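Local structure of protein transport protein SEC7 (Saccharomyces cerevisiae, 4OIY) at residues M86-A91 / E180-E185; D146-Q151 / N184-N189. The protein activates the small GTPase ARF1 at the trans-Golgi network as a guanine nucleotide-exchange factor, the chain here being its catalytic Sec7 domain. All blocks are in the same frame, centred on the assembly; numbering follows the deposited sequence.

Contact 1: residues M86-A91 / E180-E185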
loop_
_atom_site.group_PDB
_atom_site.type_symbol
_atom_site.label_atom_id
_atom_site.label_comp_id
_atom_site.label_asym_id
_atom_site.label_seq_id
_atom_site.Cartn_x
_atom_site.Cartn_y
_atom_site.Cartn_z
ATOM N N MET A 86 10.633 5.699 9.944
ATOM C CA MET A 86 9.678 6.586 9.272
ATOM C C MET A 86 8.513 6.897 10.184
ATOM O O MET A 86 8.123 6.053 10.985
ATOM C CB MET A 86 9.090 5.909 8.038
ATOM C CG MET A 86 10.060 5.697 6.906
ATOM S SD MET A 86 9.147 5.080 5.487
ATOM C CE MET A 86 10.497 4.830 4.343
ATOM N N SER A 87 7.919 8.080 10.034
ATOM C CA SER A 87 6.619 8.326 10.650
ATOM C C SER A 87 5.600 7.403 9.985
ATOM O O SER A 87 5.811 6.929 8.863
ATOM C CB SER A 87 6.178 9.773 10.492
ATOM O OG SER A 87 5.712 10.034 9.185
ATOM N N ILE A 88 4.495 7.142 10.671
ATOM C CA ILE A 88 3.463 6.302 10.072
ATOM C C ILE A 88 2.935 6.930 8.775
ATOM O O ILE A 88 2.584 6.201 7.834
ATOM C CB ILE A 88 2.328 5.956 11.056
ATOM C CG1 ILE A 88 1.393 4.896 10.450
ATOM C CG2 ILE A 88 1.546 7.199 11.458
ATOM C CD1 ILE A 88 0.357 4.364 11.415
ATOM N N VAL A 89 2.920 8.265 8.695
ATOM C CA VAL A 89 2.505 8.935 7.454
ATOM C C VAL A 89 3.497 8.688 6.311
ATOM O O VAL A 89 3.091 8.405 5.191
ATOM C CB VAL A 89 2.271 10.444 7.677
ATOM C CG1 VAL A 89 2.156 11.204 6.352
ATOM C CG2 VAL A 89 1.032 10.641 8.527
ATOM N N ASP A 90 4.791 8.792 6.584
ATOM C CA ASP A 90 5.779 8.553 5.542
ATOM C C ASP A 90 5.757 7.102 5.080
ATOM O O ASP A 90 5.883 6.820 3.888
ATOM C CB ASP A 90 7.163 9.007 5.998
ATOM C CG ASP A 90 7.350 10.522 5.851
ATOM O OD1 ASP A 90 6.603 11.156 5.070
ATOM O OD2 ASP A 90 8.236 11.076 6.510
ATOM N N ALA A 91 5.545 6.185 6.018
ATOM C CA ALA A 91 5.399 4.771 5.675
ATOM C C ALA A 91 4.166 4.529 4.817
ATOM O O ALA A 91 4.249 3.876 3.790
ATOM C CB ALA A 91 5.349 3.917 6.931
ATOM N N GLU A 180 -1.271 15.906 16.007
ATOM C CA GLU A 180 -1.142 17.169 15.270
ATOM C C GLU A 180 0.012 17.093 14.266
ATOM O O GLU A 180 -0.105 17.578 13.146
ATOM C CB GLU A 180 -0.932 18.347 16.216
ATOM C CG GLU A 180 -0.888 19.689 15.498
ATOM C CD GLU A 180 -0.945 20.879 16.437
ATOM O OE1 GLU A 180 -0.734 22.010 15.952
ATOM O OE2 GLU A 180 -1.217 20.696 17.644
ATOM N N GLY A 181 1.122 16.474 14.670
ATOM C CA GLY A 181 2.252 16.260 13.784
ATOM C C GLY A 181 1.865 15.487 12.537
ATOM O O GLY A 181 2.178 15.886 11.432
ATOM N N LEU A 182 1.152 14.383 12.725
ATOM C CA LEU A 182 0.726 13.577 11.583
ATOM C C LEU A 182 -0.252 14.340 10.687
ATOM O O LEU A 182 -0.157 14.260 9.462
ATOM C CB LEU A 182 0.094 12.263 12.046
ATOM C CG LEU A 182 0.965 11.323 12.887
ATOM C CD1 LEU A 182 0.194 10.053 13.210
ATOM C CD2 LEU A 182 2.264 11.010 12.174
ATOM N N PHE A 183 -1.187 15.057 11.302
ATOM C CA PHE A 183 -2.122 15.901 10.568
ATOM C C PHE A 183 -1.375 16.844 9.625
ATOM O O PHE A 183 -1.682 16.931 8.430
ATOM C CB PHE A 183 -2.975 16.708 11.547
ATOM C CG PHE A 183 -3.960 17.622 10.884
ATOM C CD1 PHE A 183 -3.577 18.885 10.467
ATOM C CD2 PHE A 183 -5.277 17.230 10.710
ATOM C CE1 PHE A 183 -4.488 19.732 9.856
ATOM C CE2 PHE A 183 -6.197 18.081 10.120
ATOM C CZ PHE A 183 -5.796 19.329 9.686
ATOM N N ASN A 184 -0.369 17.526 10.158
ATOM C CA ASN A 184 0.403 18.472 9.353
ATOM C C ASN A 184 1.209 17.797 8.245
ATOM O O ASN A 184 1.330 18.341 7.147
ATOM C CB ASN A 184 1.303 19.330 10.250
ATOM C CG ASN A 184 0.512 20.301 11.105
ATOM O OD1 ASN A 184 -0.623 20.648 10.783
ATOM N ND2 ASN A 184 1.112 20.748 12.200
ATOM N N GLU A 185 1.733 16.603 8.512
ATOM C CA GLU A 185 2.428 15.838 7.480
ATOM C C GLU A 185 1.509 15.575 6.290
ATOM O O GLU A 185 1.904 15.773 5.137
ATOM C CB GLU A 185 2.966 14.518 8.034
ATOM C CG GLU A 185 4.140 14.705 8.986
ATOM C CD GLU A 185 4.840 13.406 9.327
ATOM O OE1 GLU A 185 4.998 12.557 8.436
ATOM O OE2 GLU A 185 5.260 13.239 10.494
HETATM O O HOH W 1 5.153 13.405 5.664
#

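Contact 2: residues D146-Q151 / N184-N189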
loop_
_atom_site.group_PDB
_atom_site.type_symbol
_atom_site.label_atom_id
_atom_site.label_comp_id
_atom_site.label_asym_id
_atom_site.label_seq_id
_atom_site.Cartn_x
_atom_site.Cartn_y
_atom_site.Cartn_z
ATOM N N ASP A 146 -10.051 14.019 2.577
ATOM C CA ASP A 146 -10.841 15.210 2.910
ATOM C C ASP A 146 -10.048 16.503 2.776
ATOM O O ASP A 146 -10.628 17.544 2.502
ATOM C CB ASP A 146 -11.467 15.105 4.305
ATOM C CG ASP A 146 -12.600 14.086 4.368
ATOM O OD1 ASP A 146 -12.921 13.460 3.327
ATOM O OD2 ASP A 146 -13.167 13.913 5.466
ATOM N N LEU A 147 -8.731 16.451 2.952
ATOM C CA LEU A 147 -7.921 17.652 2.775
ATOM C C LEU A 147 -7.618 17.944 1.306
ATOM O O LEU A 147 -7.570 19.115 0.914
ATOM C CB LEU A 147 -6.617 17.566 3.574
ATOM C CG LEU A 147 -6.760 17.674 5.093
ATOM C CD1 LEU A 147 -5.385 17.686 5.736
ATOM C CD2 LEU A 147 -7.540 18.915 5.504
ATOM N N HIS A 148 -7.429 16.900 0.497
ATOM C CA HIS A 148 -6.872 17.060 -0.850
ATOM C C HIS A 148 -7.757 16.646 -2.030
ATOM O O HIS A 148 -7.562 17.152 -3.138
ATOM C CB HIS A 148 -5.551 16.294 -0.942
ATOM C CG HIS A 148 -4.483 16.844 -0.055
ATOM N ND1 HIS A 148 -4.021 16.182 1.063
ATOM C CD2 HIS A 148 -3.799 18.010 -0.113
ATOM C CE1 HIS A 148 -3.098 16.917 1.653
ATOM N NE2 HIS A 148 -2.943 18.031 0.959
ATOM N N SER A 149 -8.701 15.732 -1.818
ATOM C CA SER A 149 -9.418 15.094 -2.932
ATOM C C SER A 149 -10.916 15.361 -2.958
ATOM O O SER A 149 -11.498 15.549 -4.035
ATOM C CB SER A 149 -9.215 13.579 -2.886
ATOM O OG SER A 149 -7.851 13.241 -2.967
ATOM N N SER A 150 -11.541 15.358 -1.785
ATOM C CA SER A 150 -12.998 15.264 -1.692
ATOM C C SER A 150 -13.716 16.425 -2.365
ATOM O O SER A 150 -13.344 17.585 -2.194
ATOM C CB SER A 150 -13.456 15.165 -0.236
ATOM O OG SER A 150 -14.862 14.971 -0.162
ATOM N N GLN A 151 -14.747 16.077 -3.129
ATOM C CA GLN A 151 -15.625 17.042 -3.773
ATOM C C GLN A 151 -16.941 17.188 -3.004
ATOM O O GLN A 151 -17.703 18.127 -3.250
ATOM C CB GLN A 151 -15.928 16.580 -5.202
ATOM C CG GLN A 151 -14.699 16.225 -6.033
ATOM C CD GLN A 151 -14.964 15.121 -7.045
ATOM O OE1 GLN A 151 -15.436 14.037 -6.692
ATOM N NE2 GLN A 151 -14.653 15.387 -8.308
ATOM N N ASN A 184 -0.369 17.526 10.158
ATOM C CA ASN A 184 0.403 18.472 9.353
ATOM C C ASN A 184 1.209 17.797 8.245
ATOM O O ASN A 184 1.330 18.341 7.147
ATOM C CB ASN A 184 1.303 19.330 10.250
ATOM C CG ASN A 184 0.512 20.301 11.105
ATOM O OD1 ASN A 184 -0.623 20.648 10.783
ATOM N ND2 ASN A 184 1.112 20.748 12.200
ATOM N N GLU A 185 1.733 16.603 8.512
ATOM C CA GLU A 185 2.428 15.838 7.480
ATOM C C GLU A 185 1.509 15.575 6.290
ATOM O O GLU A 185 1.904 15.773 5.137
ATOM C CB GLU A 185 2.966 14.518 8.034
ATOM C CG GLU A 185 4.140 14.705 8.986
ATOM C CD GLU A 185 4.840 13.406 9.327
ATOM O OE1 GLU A 185 4.998 12.557 8.436
ATOM O OE2 GLU A 185 5.260 13.239 10.494
ATOM N N ILE A 186 0.278 15.156 6.573
ATOM C CA ILE A 186 -0.699 14.908 5.517
ATOM C C ILE A 186 -1.084 16.215 4.838
ATOM O O ILE A 186 -1.114 16.282 3.613
ATOM C CB ILE A 186 -1.964 14.207 6.060
ATOM C CG1 ILE A 186 -1.628 12.788 6.540
ATOM C CG2 ILE A 186 -3.071 14.182 5.002
ATOM C CD1 ILE A 186 -1.400 11.780 5.436
ATOM N N ALA A 187 -1.390 17.238 5.633
ATOM C CA ALA A 187 -1.817 18.534 5.089
ATOM C C ALA A 187 -0.787 19.125 4.129
ATOM O O ALA A 187 -1.153 19.721 3.114
ATOM C CB ALA A 187 -2.112 19.517 6.213
ATOM N N ASN A 188 0.495 18.956 4.441
ATOM C CA ASN A 188 1.555 19.596 3.660
ATOM C C ASN A 188 1.997 18.801 2.437
ATOM O O ASN A 188 2.558 19.377 1.501
ATOM C CB ASN A 188 2.762 19.882 4.553
ATOM C CG ASN A 188 2.485 20.962 5.581
ATOM O OD1 ASN A 188 1.559 21.760 5.430
ATOM N ND2 ASN A 188 3.303 21.006 6.625
ATOM N N ASN A 189 1.774 17.488 2.453
ATOM C CA ASN A 189 2.126 16.623 1.327
ATOM C C ASN A 189 1.124 15.476 1.156
ATOM O O ASN A 189 1.182 14.469 1.866
ATOM C CB ASN A 189 3.552 16.079 1.486
ATOM C CG ASN A 189 4.615 17.165 1.350
ATOM O OD1 ASN A 189 4.860 17.677 0.253
ATOM N ND2 ASN A 189 5.240 17.531 2.462
#

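Contact 1: residues M86-A91 / E180-E185
Leu-182 meets the start of helix 88-96 with both of its methyl groups. CD1 rests on CG2 of Ile-88 at 3.6 Å, and the two side chains cross at about a right angle. CD2 lies 3.9 Å from CG2 of Val-89, whose side chain slides past the leucine in the opposite direction. One turn further along helix 176-188, Glu-185 supplies the polar half of the contact. Its chain stays extended beyond CG, running past Val-89 with CB 3.8 Å from the valine CG1 and carrying the carboxylate to the helix start. There OE1 takes the hydroxyl proton of Ser-87 on its syn lone pair, with OG and OE1 2.7 Å apart. The serine oxygen works twice: chi1 of 76° sets OG between its own backbone N and carbonyl carbon, where it also accepts from the amide of Asp-90 at 3.0 Å, N to OG, in a nearly straight N-cap bond (165°). Glu-185 thus grips the capping hydroxyl and acts as a second shell to the helix start. Asp-90 brings another negative charge near, its OD1 4.0 Å from Glu-185 OE1; a water donating to both oxygens bridges them, and Arg-93 forms a salt bridge with Asp-90, which probably eases the repulsion. With an alanine in place of Glu-185, the Ser-87 hydroxyl would probably lose its carboxylate acceptor, the water one of its two, and the side of Val-89 the cover of the glutamate chain. Beside this polar group the apolar side chains lead into the helical core: Ile-88 packs on Leu-140 of helix 130-148 and Phe-119 of helix 105-122, so the beginning of helix 88-96 packs against helix 176-188 and these two longer helices as well.

Contact 2: residues D146-Q151 / N184-N189
His-148 reaches across from the last turn of helix 130-148 to the end of helix 176-188 and gives a hydrogen bond from NE2 to the backbone oxygen of Ala-187. The bond is long, 3.3 Å from NE2 to O, and bent to 140° at the hydrogen. The oxygen lies close to the plane of the imidazole, at its edge, but the donor stands about 50° above the carbonyl plane, away from the lone pairs. Beside this polar link, Leu-147 makes the apolar one: its CD1 rests on the backbone of the same alanine, 3.7 Å from CA, and touches the methyl CB at 3.8 Å. CD1 also comes to 4.3 Å from CG2 of Ile-186, a looser touch. Ala-187 is therefore met by two successive residues, one through its oxygen and one through its carbon atoms.

Around this first shell, further contacts of the ring come from its own helix. With CG of His-148 anti to the carbonyl carbon (chi1 -65°), CB of Leu-147 lies over one face of the ring, offset toward its rim, and ND1 makes a weak hydrogen bond to the oxygen of Asn-144, one turn back. Glu-190, just beyond helix 176-188, touches His-148. Further in, Ile-186 packs on Leu-140, Leu-143 and Asn-144, continuing the seam along helix 130-148. The backbone oxygen of Asn-189 accepts a hydrogen bond from Arg-93, linking the helix end to helix 88-96. The arrangement is plain helix-to-helix packing at the surface of the all-helical Sec7 domain, in which the terminal turns of two helices are joined by a side-chain-to-backbone bond over an apolar seam.

Both contacts end on helix 176-188, the last helix of the chain, and share Asn-184 and Glu-185; their centres are 12 Å apart. Along the chain the order is 86-91, then 146-151, then the overlapping segments 180-185 and 184-189, so two earlier parts of the Sec7 domain are gathered by its C-terminal helix. Contact 1 ties that helix to the start of helix 88-96, and contact 2 ties its final turns to the end of helix 130-148. They touch where Val-89 CG1 packs 3.7 Å from Ile-186 CD1, and Phe-183 also packs on Leu-147, so the apolar packing runs from one contact to the other. Both lie away from the magnesium-binding Asp-121.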